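Local coordinates for protein Emp46p (Saccharomyces cerevisiae, PDB 2A6V) that recognises carbohydrate as the lectin domain of a calcium-independent cargo receptor involved in glycoprotein secretion, at residues 80-91 / 193-204. Residues are numbered along the deposited sequence; the frame is centred on the assembly and turned at random. Where two conformers were deposited one is given.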
loop_
_atom_site.group_PDB
_atom_site.type_symbol
_atom_site.label_atom_id
_atom_site.label_comp_id
_atom_site.label_asym_id
_atom_site.label_seq_id
_atom_site.Cartn_x
_atom_site.Cartn_y
_atom_site.Cartn_z
ATOM N N SER A 80 -19.366 4.621 -8.486
ATOM C CA SER A 80 -18.943 5.769 -7.716
ATOM C C SER A 80 -18.787 5.389 -6.240
ATOM O O SER A 80 -19.611 4.679 -5.682
ATOM C CB SER A 80 -19.968 6.900 -7.888
ATOM O OG SER A 80 -19.571 8.064 -7.203
ATOM N N THR A 81 -17.707 5.875 -5.636
ATOM C CA THR A 81 -17.396 5.610 -4.244
ATOM C C THR A 81 -16.205 6.458 -3.848
ATOM O O THR A 81 -15.404 6.836 -4.702
ATOM C CB THR A 81 -17.050 4.109 -4.056
ATOM O OG1 THR A 81 -16.729 3.859 -2.688
ATOM C CG2 THR A 81 -15.775 3.685 -4.833
ATOM N N LYS A 82 -16.099 6.770 -2.561
ATOM C CA LYS A 82 -14.906 7.403 -2.008
ATOM C C LYS A 82 -13.961 6.389 -1.381
ATOM O O LYS A 82 -12.896 6.743 -0.888
ATOM C CB LYS A 82 -15.308 8.467 -0.983
ATOM C CG LYS A 82 -15.917 9.718 -1.658
ATOM C CD LYS A 82 -14.854 10.494 -2.456
ATOM C CE LYS A 82 -15.438 11.659 -3.216
ATOM N NZ LYS A 82 -14.505 12.204 -4.227
ATOM N N GLY A 83 -14.329 5.111 -1.433
ATOM C CA GLY A 83 -13.464 4.069 -0.923
ATOM C C GLY A 83 -12.210 3.945 -1.745
ATOM O O GLY A 83 -12.155 4.362 -2.893
ATOM N N GLY A 84 -11.182 3.364 -1.156
ATOM C CA GLY A 84 -9.920 3.216 -1.841
ATOM C C GLY A 84 -8.942 2.361 -1.080
ATOM O O GLY A 84 -9.206 1.971 0.062
ATOM N N LEU A 85 -7.800 2.091 -1.720
ATOM C CA LEU A 85 -6.751 1.194 -1.273
ATOM C C LEU A 85 -5.411 1.929 -1.292
ATOM O O LEU A 85 -5.001 2.486 -2.319
ATOM C CB LEU A 85 -6.717 -0.011 -2.200
ATOM C CG LEU A 85 -5.519 -0.946 -2.094
ATOM C CD1 LEU A 85 -5.436 -1.680 -0.773
ATOM C CD2 LEU A 85 -5.574 -1.979 -3.227
ATOM N N ALA A 86 -4.740 1.968 -0.156
ATOM C CA ALA A 86 -3.492 2.711 0.033
ATOM C C ALA A 86 -2.326 1.805 0.353
ATOM O O ALA A 86 -2.487 0.805 1.070
ATOM C CB ALA A 86 -3.657 3.775 1.122
ATOM N N PHE A 87 -1.154 2.160 -0.160
ATOM C CA PHE A 87 0.106 1.520 0.177
ATOM C C PHE A 87 0.999 2.570 0.790
ATOM O O PHE A 87 1.151 3.641 0.205
ATOM C CB PHE A 87 0.727 0.909 -1.070
ATOM C CG PHE A 87 -0.135 -0.137 -1.674
ATOM C CD1 PHE A 87 -0.110 -1.433 -1.181
ATOM C CD2 PHE A 87 -0.997 0.161 -2.716
ATOM C CE1 PHE A 87 -0.934 -2.398 -1.721
ATOM C CE2 PHE A 87 -1.815 -0.801 -3.250
ATOM C CZ PHE A 87 -1.787 -2.094 -2.750
ATOM N N TRP A 88 1.606 2.242 1.920
ATOM C CA TRP A 88 2.256 3.213 2.771
ATOM C C TRP A 88 3.725 2.886 3.001
ATOM O O TRP A 88 4.098 1.711 3.198
ATOM C CB TRP A 88 1.607 3.221 4.145
ATOM C CG TRP A 88 0.153 3.473 4.186
ATOM C CD1 TRP A 88 -0.820 2.532 4.171
ATOM C CD2 TRP A 88 -0.515 4.740 4.273
ATOM N NE1 TRP A 88 -2.057 3.123 4.235
ATOM C CE2 TRP A 88 -1.895 4.481 4.297
ATOM C CE3 TRP A 88 -0.083 6.071 4.347
ATOM C CZ2 TRP A 88 -2.851 5.499 4.398
ATOM C CZ3 TRP A 88 -1.044 7.085 4.429
ATOM C CH2 TRP A 88 -2.407 6.780 4.452
ATOM N N LEU A 89 4.536 3.932 2.993
ATOM C CA LEU A 89 5.869 3.925 3.583
ATOM C C LEU A 89 5.881 5.118 4.536
ATOM O O LEU A 89 5.782 6.252 4.074
ATOM C CB LEU A 89 6.951 4.094 2.507
ATOM C CG LEU A 89 7.052 3.051 1.405
ATOM C CD1 LEU A 89 8.264 3.357 0.533
ATOM C CD2 LEU A 89 7.177 1.660 1.956
ATOM N N LYS A 90 5.948 4.888 5.843
ATOM C CA LYS A 90 5.822 5.977 6.825
ATOM C C LYS A 90 6.976 5.976 7.830
ATOM O O LYS A 90 7.514 4.932 8.162
ATOM C CB LYS A 90 4.493 5.849 7.569
ATOM C CG LYS A 90 3.272 6.049 6.682
ATOM C CD LYS A 90 2.047 6.647 7.389
ATOM C CE LYS A 90 1.810 6.051 8.751
ATOM N NZ LYS A 90 0.626 6.650 9.394
ATOM N N GLN A 91 7.360 7.162 8.296
ATOM C CA GLN A 91 8.430 7.303 9.292
ATOM C C GLN A 91 7.945 8.117 10.475
ATOM O O GLN A 91 6.863 8.707 10.437
ATOM C CB GLN A 91 9.679 7.944 8.669
ATOM C CG GLN A 91 9.446 9.323 8.069
ATOM C CD GLN A 91 10.731 10.030 7.677
ATOM O OE1 GLN A 91 11.834 9.515 7.909
ATOM N NE2 GLN A 91 10.596 11.213 7.085
ATOM N N SER A 193 16.597 6.663 6.809
ATOM C CA SER A 193 15.801 6.485 8.019
ATOM C C SER A 193 15.040 5.168 7.963
ATOM O O SER A 193 14.677 4.704 6.872
ATOM C CB SER A 193 14.824 7.647 8.200
ATOM O OG SER A 193 13.763 7.582 7.253
ATOM N N PRO A 194 14.811 4.545 9.117
ATOM C CA PRO A 194 13.935 3.366 9.159
ATOM C C PRO A 194 12.510 3.797 8.827
ATOM O O PRO A 194 12.137 4.935 9.082
ATOM C CB PRO A 194 14.044 2.891 10.616
ATOM C CG PRO A 194 15.272 3.548 11.158
ATOM C CD PRO A 194 15.354 4.875 10.452
ATOM N N PHE A 195 11.724 2.906 8.242
ATOM C CA PHE A 195 10.350 3.236 7.920
ATOM C C PHE A 195 9.458 2.007 8.012
ATOM O O PHE A 195 9.920 0.866 8.025
ATOM C CB PHE A 195 10.247 3.910 6.545
ATOM C CG PHE A 195 10.853 3.108 5.439
ATOM C CD1 PHE A 195 12.208 3.229 5.133
ATOM C CD2 PHE A 195 10.090 2.201 4.728
ATOM C CE1 PHE A 195 12.776 2.466 4.134
ATOM C CE2 PHE A 195 10.656 1.447 3.724
ATOM C CZ PHE A 195 12.007 1.580 3.426
ATOM N N ARG A 196 8.167 2.278 8.103
ATOM C CA ARG A 196 7.161 1.258 8.276
ATOM C C ARG A 196 6.481 1.029 6.946
ATOM O O ARG A 196 6.275 1.972 6.178
ATOM C CB ARG A 196 6.164 1.703 9.328
ATOM C CG ARG A 196 6.776 1.679 10.740
ATOM C CD ARG A 196 5.810 1.990 11.863
ATOM N NE ARG A 196 4.811 2.999 11.497
ATOM C CZ ARG A 196 3.521 2.739 11.223
ATOM N NH1 ARG A 196 3.029 1.500 11.274
ATOM N NH2 ARG A 196 2.706 3.734 10.900
ATOM N N ILE A 197 6.110 -0.222 6.704
ATOM C CA ILE A 197 5.528 -0.654 5.435
ATOM C C ILE A 197 4.179 -1.256 5.672
ATOM O O ILE A 197 4.030 -2.137 6.525
ATOM C CB ILE A 197 6.460 -1.712 4.781
ATOM C CG1 ILE A 197 7.837 -1.116 4.479
ATOM C CG2 ILE A 197 5.818 -2.333 3.564
ATOM C CD1 ILE A 197 8.885 -2.140 4.329
ATOM N N GLY A 198 3.165 -0.816 4.930
ATOM C CA GLY A 198 1.855 -1.416 5.069
ATOM C C GLY A 198 0.886 -1.061 3.963
ATOM O O GLY A 198 1.230 -0.376 2.989
ATOM N N THR A 199 -0.332 -1.540 4.118
ATOM C CA THR A 199 -1.434 -1.259 3.215
ATOM C C THR A 199 -2.710 -1.146 4.030
ATOM O O THR A 199 -2.841 -1.747 5.112
ATOM C CB THR A 199 -1.544 -2.382 2.145
ATOM O OG1 THR A 199 -2.578 -2.059 1.223
ATOM C CG2 THR A 199 -1.921 -3.742 2.763
ATOM N N SER A 200 -3.661 -0.386 3.523
ATOM C CA SER A 200 -4.960 -0.267 4.139
ATOM C C SER A 200 -6.022 0.056 3.136
ATOM O O SER A 200 -5.721 0.539 2.047
ATOM C CB SER A 200 -4.936 0.803 5.217
ATOM O OG SER A 200 -4.756 2.085 4.628
ATOM N N ALA A 201 -7.269 -0.177 3.487
ATOM C CA ALA A 201 -8.361 0.182 2.613
ATOM C C ALA A 201 -9.600 0.461 3.407
ATOM O O ALA A 201 -9.712 0.063 4.562
ATOM C CB ALA A 201 -8.625 -0.915 1.604
ATOM N N ILE A 202 -10.527 1.166 2.784
ATOM C CA ILE A 202 -11.853 1.388 3.320
ATOM C C ILE A 202 -12.832 1.354 2.144
ATOM O O ILE A 202 -12.517 1.803 1.047
ATOM C CB ILE A 202 -11.910 2.738 4.083
ATOM C CG1 ILE A 202 -13.251 2.893 4.804
ATOM C CG2 ILE A 202 -11.645 3.937 3.155
ATOM C CD1 ILE A 202 -13.321 4.177 5.627
ATOM N N ASN A 203 -14.009 0.786 2.368
ATOM C CA ASN A 203 -15.058 0.750 1.376
ATOM C C ASN A 203 -16.290 1.496 1.901
ATOM O O ASN A 203 -16.189 2.286 2.845
ATOM C CB ASN A 203 -15.347 -0.700 0.953
ATOM C CG ASN A 203 -16.064 -1.492 2.018
ATOM O OD1 ASN A 203 -16.353 -0.975 3.089
ATOM N ND2 ASN A 203 -16.350 -2.779 1.724
ATOM N N ASP A 204 -17.436 1.276 1.256
ATOM C CA ASP A 204 -18.712 1.854 1.671
ATOM C C ASP A 204 -19.776 0.765 1.598
ATOM O O ASP A 204 -19.447 -0.428 1.576
ATOM C CB ASP A 204 -19.028 3.153 0.891
ATOM C CG ASP A 204 -19.271 2.948 -0.593
ATOM O OD1 ASP A 204 -19.591 1.828 -1.004
ATOM O OD2 ASP A 204 -19.165 3.906 -1.421
HETATM O O HOH W 1 -20.734 3.337 -3.434
HETATM O O HOH W 2 -18.317 6.383 -0.704
HETATM O O HOH W 3 3.595 -0.399 1.289
HETATM O O HOH W 4 -0.511 4.491 10.469
#
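Trp88 sends its indole N-H across to Ser200, NE1 meeting OG at 2.9 Å nearly in the ring plane and close to straight (163°). The same edge of the indole passes Thr199 CA and the Gly198 carbonyl, whose O lies 3.7 Å from Trp88 CD1. Ser200 OG is fixed from its other partner too, a hydrogen bond with the Phe101 carbonyl, while Trp55 meets the indole from strand 51-56, on the far side of 196-202.

Thr199 works on the opposite face of the sheet. With OG1 anti to the backbone N (chi1 -177°), the hydroxyl turns back on Ala86 O, 2.9 Å away, and also lies 3.4 Å from Phe87 CE1. Ala86 O thus takes two bonds, Ser200 N and Thr199 OG1 arriving from opposite faces of its plane. Further along this face Leu89 CD2 packs beside Ile197 CG1 at 3.8 Å and against the Phe195 ring, toward Ile68 and Met66 of the second sheet.

At the Lys90 end, the Lys90 and Arg196 side chains cross, in the one Arg196 conformer described. Each cation has other partners, which would ease their repulsion: Ser104 for Lys90 NZ, the Trp55 ring for Arg196, and a water bound to Lys90 NZ and, weakly, to Arg196 NH2. At the other end Thr81 OG1 donates to Asp204 OD2 (2.7 Å) from above the carboxylate plane and accepts from Gly83 N, closing an ST turn; two waters also donate to OD2.

Backbone bonds pair strands 84-90 and 196-202 antiparallel from Gly84–Ile202 to Lys90–Arg196, in the middle of one sheet of the legume-lectin-like beta sandwich. The chemistry divides by face: greasy side chains and a hydroxyl turned onto the backbone fill the sandwich interior, whereas the other face carries a polar network that fixes the indole's rotation.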